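Capsid (Human calicivirus NLV/Boxer/2001/US, PDB 4RDL) forms the protruding domain of the norovirus capsid, a dimer that binds histo-blood group antigens such as the Lewis y tetrasaccharide. Local coordinates at residues A[52-55]-A[56-60]; A[119-123]-A[124-128]; A[240-243]-A[244-247]; A[257-260]-A[261-264]. One frame throughout, in Å; residues are numbered along the deposited sequence.

Overall arrangement
All four contacts are tight reversals or ends of regular elements, differing mainly in setting. Contact 1, a turn in the loop between strands 35-38 and 72-80, is partly buried and lies beside contact 3, the surface end of helix 235-244; L59 CD2 packs 3.7 Å from V242 CG2. Contacts 2 and 4 are likewise partly buried: contact 4 joins strands 252-258 and 265-272, about 24 Å from contact 3 between centres, and contact 2 ends strand 113-121, in a different sheet, about 47 Å from contact 4. Hydroxyl and carboxylate acceptors order contacts 1 and 4, a salt bridge spans contact 2, and contact 3 adds a histidine face. Contacts 2 and 3 both touch the second subunit.

Contact 1 of 4, residues A[52-55]-A[56-60]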
loop_
_atom_site.group_PDB
_atom_site.type_symbol
_atom_site.label_atom_id
_atom_site.label_comp_id
_atom_site.label_asym_id
_atom_site.label_seq_id
_atom_site.Cartn_x
_atom_site.Cartn_y
_atom_site.Cartn_z
ATOM N N ARG A 52 7.515 2.696 -12.338
ATOM C CA ARG A 52 8.217 3.444 -13.380
ATOM C C ARG A 52 7.977 4.947 -13.251
ATOM O O ARG A 52 6.829 5.407 -13.269
ATOM C CB ARG A 52 7.784 2.972 -14.774
ATOM C CG ARG A 52 7.952 1.476 -15.019
ATOM C CD ARG A 52 9.426 1.040 -14.944
ATOM N NE ARG A 52 10.297 1.754 -15.885
ATOM C CZ ARG A 52 10.578 1.338 -17.121
ATOM N NH1 ARG A 52 10.071 0.200 -17.577
ATOM N NH2 ARG A 52 11.383 2.056 -17.901
ATOM N N VAL A 53 9.069 5.696 -13.120
ATOM C CA VAL A 53 9.034 7.148 -12.955
ATOM C C VAL A 53 10.427 7.685 -13.285
ATOM O O VAL A 53 11.423 7.006 -13.064
ATOM C CB VAL A 53 8.652 7.529 -11.501
ATOM C CG1 VAL A 53 9.748 7.102 -10.515
ATOM C CG2 VAL A 53 8.346 9.014 -11.369
ATOM N N THR A 54 10.495 8.886 -13.845
ATOM C CA THR A 54 11.783 9.530 -14.039
ATOM C C THR A 54 12.270 10.112 -12.711
ATOM O O THR A 54 11.484 10.308 -11.774
ATOM C CB THR A 54 11.700 10.662 -15.060
ATOM O OG1 THR A 54 10.768 11.649 -14.596
ATOM C CG2 THR A 54 11.241 10.128 -16.408
ATOM N N LEU A 55 13.563 10.402 -12.620
ATOM C CA LEU A 55 14.090 11.005 -11.397
ATOM C C LEU A 55 13.482 12.375 -11.119
ATOM O O LEU A 55 13.439 12.817 -9.962
ATOM C CB LEU A 55 15.618 11.100 -11.433
ATOM C CG LEU A 55 16.338 9.758 -11.548
ATOM C CD1 LEU A 55 17.840 9.975 -11.392
ATOM C CD2 LEU A 55 15.821 8.762 -10.505
ATOM N N ASP A 56 13.019 13.055 -12.167
ATOM C CA ASP A 56 12.371 14.350 -11.960
ATOM C C ASP A 56 10.847 14.264 -11.757
ATOM O O ASP A 56 10.152 15.280 -11.779
ATOM C CB ASP A 56 12.797 15.401 -13.006
ATOM C CG ASP A 56 12.279 15.120 -14.414
ATOM O OD1 ASP A 56 11.456 14.212 -14.621
ATOM O OD2 ASP A 56 12.693 15.863 -15.330
ATOM N N GLY A 57 10.340 13.050 -11.536
ATOM C CA GLY A 57 8.977 12.866 -11.061
ATOM C C GLY A 57 7.872 12.670 -12.091
ATOM O O GLY A 57 6.701 12.911 -11.787
ATOM N N GLN A 58 8.229 12.231 -13.296
ATOM C CA GLN A 58 7.242 11.955 -14.343
ATOM C C GLN A 58 6.855 10.480 -14.341
ATOM O O GLN A 58 7.676 9.617 -14.669
ATOM C CB GLN A 58 7.791 12.330 -15.723
ATOM C CG GLN A 58 8.196 13.785 -15.876
ATOM C CD GLN A 58 8.876 14.061 -17.209
ATOM O OE1 GLN A 58 10.076 14.347 -17.264
ATOM N NE2 GLN A 58 8.109 13.976 -18.293
ATOM N N LEU A 59 5.615 10.192 -13.955
ATOM C CA LEU A 59 5.123 8.821 -13.923
ATOM C C LEU A 59 5.065 8.213 -15.316
ATOM O O LEU A 59 4.728 8.897 -16.286
ATOM C CB LEU A 59 3.729 8.765 -13.285
ATOM C CG LEU A 59 3.686 9.112 -11.794
ATOM C CD1 LEU A 59 2.265 9.394 -11.345
ATOM C CD2 LEU A 59 4.314 7.997 -10.968
ATOM N N GLN A 60 5.357 6.916 -15.399
ATOM C CA GLN A 60 5.309 6.196 -16.670
ATOM C C GLN A 60 4.509 4.905 -16.560
ATOM O O GLN A 60 4.258 4.415 -15.462
ATOM C CB GLN A 60 6.720 5.881 -17.150
ATOM C CG GLN A 60 7.572 7.113 -17.386
ATOM C CD GLN A 60 8.948 6.748 -17.864
ATOM O OE1 GLN A 60 9.395 5.625 -17.663
ATOM N NE2 GLN A 60 9.633 7.695 -18.501
HETATM O O HOH W 1 11.888 4.870 -17.782
#
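A type I beta turn runs from T54 to G57, and a G1-type bulge at G57, whose phi is positive (92°), lets the chain fold back on itself so that V53 and L59 form a single antiparallel bridge. T54 carries both backbone bonds of the motif: its O receives G57 N at 3.0 Å, and its N donates to Q58 O at 3.0 Å. Further from the turn, Q60 N reaches R52 O. The side chain of T54 works inside the bend. Its OG1, set between the backbone N and carbonyl carbon (chi1 60°), donates to D56 OD1 at 2.7 Å, meeting it nearly along the C-O axis, and accepts from Q58 N at 2.9 Å. The methyl CG2 of T54 instead lies 3.6 Å from Q60 NE2. At the open end, a water spans R52 NH2 and Q60 OE1, while the guanidinium also bonds to P203 O and F48 O. On the other face V53 CG2 meets L59 CD2 at 4.2 Å, and both side chains rest on helix 235-244. With one hydroxyl both giving and receiving, the turn is tied through side chain and backbone alike, and the carboxylate of D56 is held over its bend.

Contact 2 of 4, residues A[119-123]-A[124-128]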
loop_
_atom_site.group_PDB
_atom_site.type_symbol
_atom_site.label_atom_id
_atom_site.label_comp_id
_atom_site.label_asym_id
_atom_site.label_seq_id
_atom_site.Cartn_x
_atom_site.Cartn_y
_atom_site.Cartn_z
ATOM N N PHE A 119 -11.914 -10.217 -4.836
ATOM C CA PHE A 119 -12.634 -8.980 -5.100
ATOM C C PHE A 119 -13.781 -8.729 -4.136
ATOM O O PHE A 119 -14.279 -9.648 -3.477
ATOM C CB PHE A 119 -13.126 -8.902 -6.554
ATOM C CG PHE A 119 -14.188 -9.913 -6.909
ATOM C CD1 PHE A 119 -15.530 -9.671 -6.625
ATOM C CD2 PHE A 119 -13.849 -11.097 -7.546
ATOM C CE1 PHE A 119 -16.501 -10.596 -6.964
ATOM C CE2 PHE A 119 -14.818 -12.020 -7.896
ATOM C CZ PHE A 119 -16.141 -11.770 -7.601
ATOM N N VAL A 120 -14.191 -7.466 -4.069
ATOM C CA VAL A 120 -15.348 -7.067 -3.284
ATOM C C VAL A 120 -16.188 -6.068 -4.069
ATOM O O VAL A 120 -15.654 -5.241 -4.817
ATOM C CB VAL A 120 -14.928 -6.421 -1.939
ATOM C CG1 VAL A 120 -14.247 -7.457 -1.029
ATOM C CG2 VAL A 120 -14.030 -5.202 -2.151
ATOM N N LYS A 121 -17.505 -6.144 -3.897
ATOM C CA LYS A 121 -18.370 -5.080 -4.389
ATOM C C LYS A 121 -17.971 -3.766 -3.722
ATOM O O LYS A 121 -17.575 -3.755 -2.550
ATOM C CB LYS A 121 -19.837 -5.412 -4.095
ATOM C CG LYS A 121 -20.339 -6.622 -4.866
ATOM C CD LYS A 121 -21.862 -6.767 -4.776
ATOM C CE LYS A 121 -22.309 -7.044 -3.352
ATOM N NZ LYS A 121 -23.789 -7.332 -3.298
ATOM N N ILE A 122 -18.047 -2.665 -4.466
ATOM C CA ILE A 122 -17.544 -1.385 -3.961
ATOM C C ILE A 122 -18.588 -0.253 -3.957
ATOM O O ILE A 122 -18.332 0.819 -3.431
ATOM C CB ILE A 122 -16.236 -0.972 -4.706
ATOM C CG1 ILE A 122 -15.432 0.070 -3.914
ATOM C CG2 ILE A 122 -16.528 -0.529 -6.136
ATOM C CD1 ILE A 122 -15.009 -0.406 -2.536
ATOM N N ASN A 123 -19.758 -0.494 -4.540
ATOM C CA ASN A 123 -20.855 0.465 -4.443
ATOM C C ASN A 123 -21.431 0.435 -3.026
ATOM O O ASN A 123 -21.836 -0.622 -2.545
ATOM C CB ASN A 123 -21.937 0.116 -5.472
ATOM C CG ASN A 123 -23.020 1.179 -5.590
ATOM O OD1 ASN A 123 -23.283 1.933 -4.661
ATOM N ND2 ASN A 123 -23.672 1.216 -6.743
ATOM N N PRO A 124 -21.477 1.593 -2.351
ATOM C CA PRO A 124 -21.995 1.593 -0.976
ATOM C C PRO A 124 -23.394 0.979 -0.849
ATOM O O PRO A 124 -23.698 0.392 0.191
ATOM C CB PRO A 124 -22.025 3.080 -0.602
ATOM C CG PRO A 124 -21.043 3.718 -1.490
ATOM C CD PRO A 124 -20.960 2.912 -2.756
ATOM N N THR A 125 -24.233 1.097 -1.876
ATOM C CA THR A 125 -25.577 0.530 -1.786
ATOM C C THR A 125 -25.560 -0.996 -1.803
ATOM O O THR A 125 -26.561 -1.641 -1.469
ATOM C CB THR A 125 -26.497 1.047 -2.909
ATOM O OG1 THR A 125 -26.019 0.586 -4.180
ATOM C CG2 THR A 125 -26.533 2.561 -2.904
ATOM N N GLU A 126 -24.423 -1.567 -2.193
ATOM C CA GLU A 126 -24.241 -3.016 -2.225
ATOM C C GLU A 126 -23.513 -3.500 -0.977
ATOM O O GLU A 126 -23.168 -4.679 -0.864
ATOM C CB GLU A 126 -23.452 -3.431 -3.471
ATOM C CG GLU A 126 -24.175 -3.157 -4.777
ATOM C CD GLU A 126 -25.300 -4.131 -5.041
ATOM O OE1 GLU A 126 -25.284 -5.240 -4.459
ATOM O OE2 GLU A 126 -26.199 -3.787 -5.838
ATOM N N LEU A 127 -23.285 -2.584 -0.043
ATOM C CA LEU A 127 -22.483 -2.875 1.144
ATOM C C LEU A 127 -23.237 -2.614 2.455
ATOM O O LEU A 127 -22.628 -2.261 3.472
ATOM C CB LEU A 127 -21.171 -2.071 1.110
ATOM C CG LEU A 127 -20.208 -2.410 -0.032
ATOM C CD1 LEU A 127 -19.044 -1.416 -0.114
ATOM C CD2 LEU A 127 -19.695 -3.847 0.086
ATOM N N SER A 128 -24.557 -2.797 2.443
ATOM C CA SER A 128 -25.337 -2.628 3.665
ATOM C C SER A 128 -25.501 -3.942 4.425
ATOM O O SER A 128 -25.668 -3.949 5.644
ATOM C CB SER A 128 -26.712 -2.036 3.358
ATOM O OG SER A 128 -27.509 -2.963 2.652
HETATM O O HOH W 2 -26.590 2.239 -6.655
#
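K121 and E126 supply the charged interaction. The lysine chain leaves the end of strand 113-121, bends at CD (chi3 -65°), and brings NZ to 2.8 Å from E126 OE1, on the anti lone pair of that oxygen. The glutamate's other oxygen, OE2, has a salt bridge of its own with K166, so the carboxylate lies between two lysines, an arrangement that would probably stabilise its negative charge. Hydrogen bonds to N123 then shape the bend. Its backbone O takes E126 N at 2.8 Å, as in a 3-10 turn, while its side-chain OD1 takes T125 N at 3.1 Å and closes an Asx turn at the start of the 3-10 segment 124-126. With CG anti to the backbone N (chi1 -171°), the amide of N123 swings forward over that turn; T125 N approaches OD1 from above the amide's carbonyl plane. A water is shared by N123 ND2 and T125 OG1. L127 lays its hydrocarbon end against two backbone carbonyls, CD2 3.4 Å from K121 O and CG 3.5 Å from N123 O. K121 O is buried there and has no polar partner in the model. Beyond the leucine, P132 of the same chain and P227 of the second subunit pack on its side chain. The bend leads on to T129, G130 and D131, which line a glycan pocket.

Contact 3 of 4, residues A[240-243]-A[244-247]; sequences HFVN and EQAP
E244 and H240 face each other one turn apart at the C-terminal end of helix 235-244, where Q245 breaks the helix by taking a positive phi (51°). The last regular backbone bonds run from E244 N to H240 O and from Q245 N to F241 O. Along the side chain of E244, CB starts 3.5 Å from H240 O. CG lies still closer to H240 O, at 3.2 Å, and comes over one face of the imidazole, 4.0 Å from the ring centroid and 18° off the normal, a CH-pi contact offset toward the rim near NE2. A bend at chi2 (-61°) turns CD away from the ring, and OE2 receives N243 ND2 at 3.0 Å nearly along its C-O axis. The carboxylate and the amide are almost coplanar there, and the bond lies in the plane of the amide. OE2 also has K12 as a long, weak ion pair. The two flat groups that E244 touches are held from elsewhere: H240 NE2 is hydrogen-bonded to S15 OG, and N243 OD1 takes the backbone N of N18 of the second subunit, so this helix end also faces the dimer partner. Q245 folds the other way. From its bent chain NE2 donates to V242 O at 2.9 Å, the acceptor lying close to the plane of the Q245 amide, and the same nitrogen also donates to G57 O in the neighbouring loop. Past the break, a water accepts from A246 N at 2.9 Å and donates weakly to F241 O at 3.4 Å.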
loop_
_atom_site.group_PDB
_atom_site.type_symbol
_atom_site.label_atom_id
_atom_site.label_comp_id
_atom_site.label_asym_id
_atom_site.label_seq_id
_atom_site.Cartn_x
_atom_site.Cartn_y
_atom_site.Cartn_z
ATOM N N HIS A 240 8.132 9.734 -3.774
ATOM C CA HIS A 240 9.107 10.751 -3.406
ATOM C C HIS A 240 9.441 11.635 -4.606
ATOM O O HIS A 240 9.414 12.862 -4.507
ATOM C CB HIS A 240 10.372 10.105 -2.847
ATOM C CG HIS A 240 11.332 11.082 -2.247
ATOM N ND1 HIS A 240 11.130 11.657 -1.009
ATOM C CD2 HIS A 240 12.504 11.584 -2.708
ATOM C CE1 HIS A 240 12.138 12.467 -0.734
ATOM N NE2 HIS A 240 12.984 12.442 -1.749
ATOM N N PHE A 241 9.758 11.015 -5.741
ATOM C CA PHE A 241 10.132 11.788 -6.925
ATOM C C PHE A 241 8.943 12.599 -7.449
ATOM O O PHE A 241 9.109 13.724 -7.905
ATOM C CB PHE A 241 10.704 10.874 -8.016
ATOM C CG PHE A 241 11.939 10.118 -7.592
ATOM C CD1 PHE A 241 12.781 10.619 -6.608
ATOM C CD2 PHE A 241 12.255 8.903 -8.182
ATOM C CE1 PHE A 241 13.912 9.920 -6.216
ATOM C CE2 PHE A 241 13.383 8.199 -7.795
ATOM C CZ PHE A 241 14.218 8.712 -6.814
ATOM N N VAL A 242 7.741 12.034 -7.381
ATOM C CA VAL A 242 6.556 12.768 -7.811
ATOM C C VAL A 242 6.359 13.996 -6.925
ATOM O O VAL A 242 6.071 15.100 -7.406
ATOM C CB VAL A 242 5.293 11.883 -7.785
ATOM C CG1 VAL A 242 4.038 12.737 -7.998
ATOM C CG2 VAL A 242 5.392 10.809 -8.851
ATOM N N ASN A 243 6.533 13.800 -5.624
ATOM C CA ASN A 243 6.419 14.892 -4.669
ATOM C C ASN A 243 7.439 16.011 -4.903
ATOM O O ASN A 243 7.102 17.195 -4.881
ATOM C CB ASN A 243 6.589 14.352 -3.252
ATOM C CG ASN A 243 6.130 15.328 -2.208
ATOM O OD1 ASN A 243 4.939 15.429 -1.935
ATOM N ND2 ASN A 243 7.067 16.064 -1.627
ATOM N N GLU A 244 8.691 15.624 -5.121
ATOM C CA GLU A 244 9.795 16.579 -5.186
ATOM C C GLU A 244 9.909 17.309 -6.519
ATOM O O GLU A 244 10.181 18.505 -6.545
ATOM C CB GLU A 244 11.119 15.874 -4.865
ATOM C CG GLU A 244 11.192 15.348 -3.455
ATOM C CD GLU A 244 11.075 16.454 -2.434
ATOM O OE1 GLU A 244 12.064 17.195 -2.240
ATOM O OE2 GLU A 244 9.987 16.600 -1.842
ATOM N N GLN A 245 9.725 16.586 -7.620
ATOM C CA GLN A 245 9.905 17.165 -8.947
ATOM C C GLN A 245 11.255 17.882 -9.052
ATOM O O GLN A 245 11.346 18.990 -9.595
ATOM C CB GLN A 245 8.776 18.152 -9.256
ATOM C CG GLN A 245 7.385 17.547 -9.184
ATOM C CD GLN A 245 7.030 16.763 -10.425
ATOM O OE1 GLN A 245 7.125 17.275 -11.545
ATOM N NE2 GLN A 245 6.620 15.517 -10.242
ATOM N N ALA A 246 12.303 17.256 -8.526
ATOM C CA ALA A 246 13.635 17.854 -8.567
ATOM C C ALA A 246 14.236 17.713 -9.958
ATOM O O ALA A 246 14.270 16.618 -10.511
ATOM C CB ALA A 246 14.543 17.211 -7.530
ATOM N N PRO A 247 14.704 18.827 -10.538
ATOM C CA PRO A 247 15.333 18.733 -11.857
ATOM C C PRO A 247 16.545 17.804 -11.851
ATOM O O PRO A 247 17.307 17.768 -10.882
ATOM C CB PRO A 247 15.767 20.176 -12.132
ATOM C CG PRO A 247 14.769 20.995 -11.374
ATOM C CD PRO A 247 14.529 20.225 -10.107
HETATM O O HOH W 3 12.429 14.381 -7.880
#

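Contact 4 of 4, residues A[257-260]-A[261-264]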
loop_
_atom_site.group_PDB
_atom_site.type_symbol
_atom_site.label_atom_id
_atom_site.label_comp_id
_atom_site.label_asym_id
_atom_site.label_seq_id
_atom_site.Cartn_x
_atom_site.Cartn_y
_atom_site.Cartn_z
ATOM N N TYR A 257 24.437 3.461 -0.029
ATOM C CA TYR A 257 23.555 2.653 0.797
ATOM C C TYR A 257 24.262 2.536 2.131
ATOM O O TYR A 257 25.310 1.882 2.238
ATOM C CB TYR A 257 23.365 1.292 0.135
ATOM C CG TYR A 257 22.449 0.322 0.844
ATOM C CD1 TYR A 257 21.083 0.573 0.958
ATOM C CD2 TYR A 257 22.939 -0.873 1.365
ATOM C CE1 TYR A 257 20.243 -0.328 1.582
ATOM C CE2 TYR A 257 22.097 -1.784 1.998
ATOM C CZ TYR A 257 20.752 -1.501 2.104
ATOM O OH TYR A 257 19.898 -2.395 2.716
ATOM N N VAL A 258 23.721 3.212 3.138
ATOM C CA VAL A 258 24.440 3.383 4.397
ATOM C C VAL A 258 23.821 2.657 5.587
ATOM O O VAL A 258 22.609 2.408 5.631
ATOM C CB VAL A 258 24.621 4.876 4.742
ATOM C CG1 VAL A 258 25.150 5.644 3.533
ATOM C CG2 VAL A 258 23.317 5.485 5.265
ATOM N N ASP A 259 24.669 2.324 6.552
ATOM C CA ASP A 259 24.224 1.750 7.814
ATOM C C ASP A 259 23.267 2.738 8.469
ATOM O O ASP A 259 23.576 3.918 8.562
ATOM C CB ASP A 259 25.430 1.502 8.717
ATOM C CG ASP A 259 25.057 0.836 10.022
ATOM O OD1 ASP A 259 25.267 -0.390 10.146
ATOM O OD2 ASP A 259 24.554 1.533 10.927
ATOM N N PRO A 260 22.096 2.259 8.919
ATOM C CA PRO A 260 21.054 3.170 9.404
ATOM C C PRO A 260 21.427 3.866 10.710
ATOM O O PRO A 260 20.813 4.873 11.055
ATOM C CB PRO A 260 19.858 2.242 9.631
ATOM C CG PRO A 260 20.472 0.903 9.900
ATOM C CD PRO A 260 21.685 0.845 9.018
ATOM N N ASP A 261 22.421 3.338 11.418
ATOM C CA ASP A 261 22.814 3.893 12.708
ATOM C C ASP A 261 24.111 4.697 12.670
ATOM O O ASP A 261 24.228 5.719 13.343
ATOM C CB ASP A 261 22.905 2.780 13.750
ATOM C CG ASP A 261 21.610 2.003 13.871
ATOM O OD1 ASP A 261 20.644 2.548 14.441
ATOM O OD2 ASP A 261 21.556 0.853 13.388
ATOM N N THR A 262 25.081 4.241 11.883
ATOM C CA THR A 262 26.378 4.914 11.812
ATOM C C THR A 262 26.534 5.765 10.553
ATOM O O THR A 262 27.425 6.614 10.472
ATOM C CB THR A 262 27.526 3.902 11.839
ATOM O OG1 THR A 262 27.518 3.143 10.622
ATOM C CG2 THR A 262 27.391 2.967 13.039
ATOM N N HIS A 263 25.677 5.515 9.568
ATOM C CA HIS A 263 25.714 6.219 8.286
ATOM C C HIS A 263 26.968 5.909 7.469
ATOM O O HIS A 263 27.291 6.610 6.505
ATOM C CB HIS A 263 25.532 7.725 8.486
ATOM C CG HIS A 263 24.181 8.093 9.011
ATOM N ND1 HIS A 263 23.055 7.342 8.751
ATOM C CD2 HIS A 263 23.774 9.124 9.792
ATOM C CE1 HIS A 263 22.011 7.898 9.342
ATOM N NE2 HIS A 263 22.421 8.979 9.981
ATOM N N ARG A 264 27.661 4.843 7.854
ATOM C CA ARG A 264 28.800 4.368 7.084
ATOM C C ARG A 264 28.321 3.794 5.757
ATOM O O ARG A 264 27.336 3.058 5.712
ATOM C CB ARG A 264 29.543 3.292 7.870
ATOM C CG ARG A 264 30.884 2.911 7.288
ATOM C CD ARG A 264 31.607 1.924 8.196
ATOM N NE ARG A 264 31.019 0.583 8.144
ATOM C CZ ARG A 264 30.069 0.138 8.961
ATOM N NH1 ARG A 264 29.583 0.923 9.908
ATOM N NH2 ARG A 264 29.606 -1.096 8.826
#
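From D259 to R264 the chain reverses as a beta hairpin loop, with D259 N bonded to R264 O at 2.9 Å, H263 N bonded to D259 O at 2.8 Å, and a positive phi (67°) at H263 completing the turn. D259 organises the interior. Its CG is anti to the backbone N (chi1 -177°), which places the carboxylate beside the following backbone amides, where OD2 receives D261 N at 2.8 Å and T262 N at 2.9 Å. Both donors come on the anti side of that oxygen but from opposite faces of the carboxylate plane, so two amides grip one oxygen and limit the rotation of the carboxylate; the first of these bonds makes an Asx turn. T262 adds a second side-chain turn. Its OG1 lies 3.3 Å from D259 CB and accepts R264 N, forming an ST turn that leads into the returning strand. Two negative groups come near each other here, D259 OD2 and D261 OD2 being 3.9 Å apart, and the backbone N-H donors around the former probably offset the repulsion. H263 ND1 gives D259 O a weak second bond. At the base, V258 packs on the returning backbone, its CB 3.4 Å from R264 O. The loop joins strands 252-258 and 265-272, an antiparallel pair. Strand 295-302 flanks the former on its other side, V258 sharing a backbone bond with V295, while P260 leans on N293 and Y257 OH is held by P291 O and G294 N.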